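Local coordinates for protein AimR transcriptional regulator (Bacillus phage phi3T, PDB 5ZVV) that acts as a dimeric transcriptional activator of the aimX locus in the phage lysis-lysogeny switch and becomes an inactive monomer on binding the arbitrium peptide, at residues A[78-83]-A[105-110]; A[84-89]-A[93-98]. All coordinates share one frame; numbering follows the deposited sequence.

Interaction 1 of 2, residues A[78-83]-A[105-110]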
loop_
_atom_site.group_PDB
_atom_site.type_symbol
_atom_site.label_atom_id
_atom_site.label_comp_id
_atom_site.label_asym_id
_atom_site.label_seq_id
_atom_site.Cartn_x
_atom_site.Cartn_y
_atom_site.Cartn_z
ATOM N N CYS A 78 16.368 18.238 27.320
ATOM C CA CYS A 78 15.135 18.155 28.097
ATOM C C CYS A 78 13.924 18.621 27.297
ATOM O O CYS A 78 12.832 18.062 27.438
ATOM C CB CYS A 78 15.265 18.974 29.378
ATOM S SG CYS A 78 15.725 18.009 30.825
ATOM N N ALA A 79 14.096 19.639 26.453
ATOM C CA ALA A 79 12.973 20.127 25.658
ATOM C C ALA A 79 12.557 19.109 24.602
ATOM O O ALA A 79 11.361 18.935 24.336
ATOM C CB ALA A 79 13.332 21.463 25.009
ATOM N N ARG A 80 13.528 18.427 23.990
ATOM C CA ARG A 80 13.214 17.392 23.007
ATOM C C ARG A 80 12.483 16.224 23.659
ATOM O O ARG A 80 11.437 15.763 23.164
ATOM C CB ARG A 80 14.506 16.927 22.333
ATOM C CG ARG A 80 15.411 18.075 21.923
ATOM C CD ARG A 80 16.654 17.613 21.172
ATOM N NE ARG A 80 17.619 18.701 21.062
ATOM C CZ ARG A 80 18.786 18.739 21.694
ATOM N NH1 ARG A 80 19.158 17.731 22.466
ATOM N NH2 ARG A 80 19.591 19.781 21.539
ATOM N N GLN A 81 13.018 15.732 24.781
ATOM C CA GLN A 81 12.291 14.745 25.570
ATOM C C GLN A 81 10.881 15.227 25.874
ATOM O O GLN A 81 9.918 14.453 25.792
ATOM C CB GLN A 81 13.046 14.448 26.868
ATOM C CG GLN A 81 14.393 13.786 26.668
ATOM C CD GLN A 81 15.130 13.549 27.974
ATOM O OE1 GLN A 81 15.130 14.399 28.862
ATOM N NE2 GLN A 81 15.760 12.387 28.096
ATOM N N SER A 82 10.737 16.513 26.200
ATOM C CA SER A 82 9.423 17.044 26.546
ATOM C C SER A 82 8.474 16.995 25.357
ATOM O O SER A 82 7.282 16.722 25.525
ATOM C CB SER A 82 9.548 18.474 27.074
ATOM O OG SER A 82 9.549 19.416 26.017
ATOM N N VAL A 83 8.977 17.248 24.143
ATOM C CA VAL A 83 8.079 17.194 22.992
ATOM C C VAL A 83 7.637 15.759 22.733
ATOM O O VAL A 83 6.476 15.512 22.372
ATOM C CB VAL A 83 8.714 17.842 21.742
ATOM C CG1 VAL A 83 9.607 16.873 20.977
ATOM C CG2 VAL A 83 7.623 18.384 20.826
ATOM N N SER A 105 14.444 27.691 18.343
ATOM C CA SER A 105 15.694 27.515 19.063
ATOM C C SER A 105 16.891 27.825 18.167
ATOM O O SER A 105 16.810 27.795 16.936
ATOM C CB SER A 105 15.793 26.088 19.601
ATOM O OG SER A 105 17.106 25.782 20.028
ATOM N N LYS A 106 18.021 28.133 18.809
ATOM C CA LYS A 106 19.277 28.357 18.106
ATOM C C LYS A 106 20.026 27.069 17.804
ATOM O O LYS A 106 20.920 27.073 16.950
ATOM C CB LYS A 106 20.193 29.276 18.923
ATOM C CG LYS A 106 19.731 30.717 19.023
ATOM C CD LYS A 106 20.746 31.553 19.787
ATOM C CE LYS A 106 20.323 33.012 19.860
ATOM N NZ LYS A 106 21.322 33.843 20.591
ATOM N N ASN A 107 19.685 25.976 18.482
ATOM C CA ASN A 107 20.409 24.718 18.361
ATOM C C ASN A 107 19.849 23.899 17.204
ATOM O O ASN A 107 18.629 23.768 17.059
ATOM C CB ASN A 107 20.320 23.930 19.668
ATOM C CG ASN A 107 20.989 22.580 19.578
ATOM O OD1 ASN A 107 20.385 21.612 19.128
ATOM N ND2 ASN A 107 22.244 22.506 20.011
ATOM N N SER A 108 20.747 23.338 16.392
ATOM C CA SER A 108 20.322 22.643 15.181
ATOM C C SER A 108 19.558 21.364 15.502
ATOM O O SER A 108 18.616 21.007 14.788
ATOM C CB SER A 108 21.530 22.336 14.298
ATOM O OG SER A 108 22.447 21.492 14.969
ATOM N N THR A 109 19.956 20.652 16.560
ATOM C CA THR A 109 19.226 19.447 16.946
ATOM C C THR A 109 17.812 19.788 17.399
ATOM O O THR A 109 16.851 19.111 17.014
ATOM C CB THR A 109 19.972 18.696 18.053
ATOM O OG1 THR A 109 21.324 18.455 17.650
ATOM C CG2 THR A 109 19.298 17.361 18.339
ATOM N N SER A 110 17.663 20.836 18.215
ATOM C CA SER A 110 16.330 21.250 18.641
ATOM C C SER A 110 15.482 21.685 17.454
ATOM O O SER A 110 14.303 21.325 17.363
ATOM C CB SER A 110 16.429 22.374 19.671
ATOM O OG SER A 110 16.912 21.889 20.910
#
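The side-chain oxygen of Asn107 is gripped by three N-H groups, one of them from Arg80 across the contact. Asn107 is the N-cap of helix 108-124. Asn107 OD1 takes a bond of 3.0 Å from Ser110 N, in the carbonyl plane and on a lone pair. A weaker capping bond comes from Thr109 N. The third donor is Arg80 NH2, 3.1 Å from Asn107 OD1; this bond is weak, with an N-H...O angle of 133°. The guanidinium and amide planes are turned 40° apart. Arg80 NE makes a second weak bond, 3.3 Å to Ser110 OG, and that hydroxyl is also hydrogen-bonded to Pro74 O. Thr109 lays its methyl over one face of the guanidinium, with Thr109 CG2 3.5 Å from Arg80 NE. This methyl lies anti to the backbone N of Thr109, which turns it to the arginine. Arg80 reaches across from helix 77-88 with a chain extended from CG to NE, and Trp113 also touches it. The contact thus ties helix 77-88 to the first turn of helix 108-124 through one long side chain. A positive charge beside a helix N-terminus would probably not be favoured by the helix dipole. Both bonds across this contact are bent and weak, so much of the fit here probably comes from the Thr109 methyl and the extended chain.

Interaction 2 of 2, residues A[84-89]-A[93-98]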
loop_
_atom_site.group_PDB
_atom_site.type_symbol
_atom_site.label_atom_id
_atom_site.label_comp_id
_atom_site.label_asym_id
_atom_site.label_seq_id
_atom_site.Cartn_x
_atom_site.Cartn_y
_atom_site.Cartn_z
ATOM N N GLU A 84 8.531 14.785 22.954
ATOM C CA GLU A 84 8.127 13.396 22.749
ATOM C C GLU A 84 7.110 12.950 23.796
ATOM O O GLU A 84 6.102 12.310 23.465
ATOM C CB GLU A 84 9.345 12.469 22.753
ATOM C CG GLU A 84 9.006 10.983 22.943
ATOM C CD GLU A 84 8.065 10.418 21.878
ATOM O OE1 GLU A 84 7.846 11.072 20.836
ATOM O OE2 GLU A 84 7.542 9.303 22.086
ATOM N N TYR A 85 7.358 13.272 25.068
ATOM C CA TYR A 85 6.406 12.908 26.113
ATOM C C TYR A 85 5.062 13.595 25.898
ATOM O O TYR A 85 4.004 12.985 26.090
ATOM C CB TYR A 85 6.977 13.258 27.489
ATOM C CG TYR A 85 6.240 12.613 28.641
ATOM C CD1 TYR A 85 6.352 11.250 28.887
ATOM C CD2 TYR A 85 5.443 13.368 29.491
ATOM C CE1 TYR A 85 5.685 10.656 29.941
ATOM C CE2 TYR A 85 4.772 12.784 30.548
ATOM C CZ TYR A 85 4.897 11.430 30.769
ATOM O OH TYR A 85 4.230 10.845 31.820
ATOM N N SER A 86 5.085 14.864 25.488
ATOM C CA SER A 86 3.836 15.577 25.243
ATOM C C SER A 86 3.058 14.941 24.101
ATOM O O SER A 86 1.842 14.746 24.201
ATOM C CB SER A 86 4.121 17.050 24.948
ATOM O OG SER A 86 2.919 17.789 24.828
ATOM N N ASP A 87 3.747 14.585 23.012
ATOM C CA ASP A 87 3.032 14.066 21.852
ATOM C C ASP A 87 2.529 12.645 22.085
ATOM O O ASP A 87 1.448 12.285 21.604
ATOM C CB ASP A 87 3.917 14.116 20.611
ATOM C CG ASP A 87 3.175 13.687 19.366
ATOM O OD1 ASP A 87 2.360 14.486 18.859
ATOM O OD2 ASP A 87 3.388 12.545 18.908
ATOM N N ILE A 88 3.292 11.819 22.807
ATOM C CA ILE A 88 2.826 10.454 23.036
ATOM C C ILE A 88 1.607 10.450 23.953
ATOM O O ILE A 88 0.761 9.551 23.867
ATOM C CB ILE A 88 3.961 9.567 23.588
ATOM C CG1 ILE A 88 3.625 8.089 23.379
ATOM C CG2 ILE A 88 4.211 9.849 25.063
ATOM C CD1 ILE A 88 4.719 7.136 23.813
ATOM N N ASN A 89 1.485 11.446 24.830
ATOM C CA ASN A 89 0.296 11.601 25.658
ATOM C C ASN A 89 -0.854 12.278 24.923
ATOM O O ASN A 89 -1.950 12.366 25.484
ATOM C CB ASN A 89 0.629 12.409 26.917
ATOM C CG ASN A 89 1.313 11.580 27.985
ATOM O OD1 ASN A 89 0.669 10.805 28.694
ATOM N ND2 ASN A 89 2.621 11.755 28.122
ATOM N N THR A 93 -2.093 20.708 22.434
ATOM C CA THR A 93 -1.832 22.133 22.634
ATOM C C THR A 93 -0.408 22.355 23.130
ATOM O O THR A 93 0.374 23.117 22.537
ATOM C CB THR A 93 -2.851 22.705 23.627
ATOM O OG1 THR A 93 -4.179 22.426 23.167
ATOM C CG2 THR A 93 -2.679 24.210 23.776
ATOM N N LEU A 94 -0.058 21.679 24.227
ATOM C CA LEU A 94 1.304 21.723 24.741
ATOM C C LEU A 94 2.305 21.281 23.683
ATOM O O LEU A 94 3.352 21.915 23.508
ATOM C CB LEU A 94 1.412 20.842 25.986
ATOM C CG LEU A 94 2.777 20.749 26.666
ATOM C CD1 LEU A 94 3.228 22.116 27.152
ATOM C CD2 LEU A 94 2.730 19.761 27.816
ATOM N N THR A 95 1.994 20.199 22.963
ATOM C CA THR A 95 2.912 19.686 21.950
ATOM C C THR A 95 3.231 20.747 20.906
ATOM O O THR A 95 4.391 20.920 20.522
ATOM C CB THR A 95 2.324 18.444 21.276
ATOM O OG1 THR A 95 2.137 17.403 22.244
ATOM C CG2 THR A 95 3.251 17.944 20.176
ATOM N N ASP A 96 2.214 21.482 20.446
ATOM C CA ASP A 96 2.445 22.483 19.410
ATOM C C ASP A 96 3.212 23.679 19.956
ATOM O O ASP A 96 4.074 24.240 19.262
ATOM C CB ASP A 96 1.116 22.914 18.793
ATOM C CG ASP A 96 0.446 21.793 18.021
ATOM O OD1 ASP A 96 1.163 20.876 17.563
ATOM O OD2 ASP A 96 -0.794 21.828 17.867
ATOM N N LYS A 97 2.927 24.082 21.199
ATOM C CA LYS A 97 3.725 25.142 21.814
ATOM C C LYS A 97 5.198 24.746 21.896
ATOM O O LYS A 97 6.090 25.526 21.529
ATOM C CB LYS A 97 3.171 25.475 23.199
ATOM C CG LYS A 97 1.793 26.118 23.167
ATOM C CD LYS A 97 1.251 26.347 24.568
ATOM C CE LYS A 97 -0.177 26.871 24.521
ATOM N NZ LYS A 97 -0.768 27.016 25.881
ATOM N N ILE A 98 5.470 23.523 22.359
ATOM C CA ILE A 98 6.849 23.050 22.460
ATOM C C ILE A 98 7.490 22.962 21.080
ATOM O O ILE A 98 8.680 23.257 20.918
ATOM C CB ILE A 98 6.902 21.698 23.197
ATOM C CG1 ILE A 98 6.347 21.837 24.616
ATOM C CG2 ILE A 98 8.329 21.171 23.243
ATOM C CD1 ILE A 98 6.362 20.549 25.404
HETATM O O HOH W 1 0.440 15.913 20.777
#
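Segments 84-88 of helix 77-88 and 93-98 of helix 92-103 run nearly antiparallel, at 149°, with their axes 8.5 Å apart. Their backbones come closest at Ser86 and Thr95, whose CA atoms are 5.3 Å from each other, consistent with the small side chains there. Ser86 OG donates a short bond of 2.7 Å to Thr95 OG1. The serine hydroxyl is placed for this by chi1 of -175°, anti to its own backbone N. Thr95 OG1 also accepts from a water at 2.7 Å and is hydrogen-bonded to Trp91 O one turn back. Three partners therefore fix the rotation of the threonine. The two successive helices form an antiparallel helical hairpin, as expected of a protein in the TPR clan. The same water donates to Asp87 OD1 at 3.1 Å, so it bridges the two helices beside the direct bond. Thr95 CG2 packs against the aspartate, 3.8 Å from Asp87 OD1. The other carboxylate oxygen, OD2, forms a salt bridge with Arg192 of helix 184-203. Leu94 and Ile98 flank the serine with carbon atoms: Leu94 CG lies 3.5 Å from Ser86 OG, and Ile98 CD1 reaches Ser86 CB. Phe69 of helix 61-69 touches both Leu94 and Ile98.

Overall arrangement
Both interactions use helix 77-88, and their centres are about 12 Å apart. Interaction 2 joins its later half to the next helix, 92-103. Interaction 1 joins its earlier half to the helix after that, 108-124. Along the chain, interaction 2 is nested within the loop closed by interaction 1. The two meet at Ile98: Ile98 CD1 lies 3.4 Å from Ser82 OG, and Ile98 CG2 lies 3.7 Å from Val83 CB. Interaction 2 is buried, its centre about 15 Å from the centre of the chain. Interaction 1 is partly buried, and its centre is about 25 Å from the centre of the chain. The other subunit of the dimer touches neither contact.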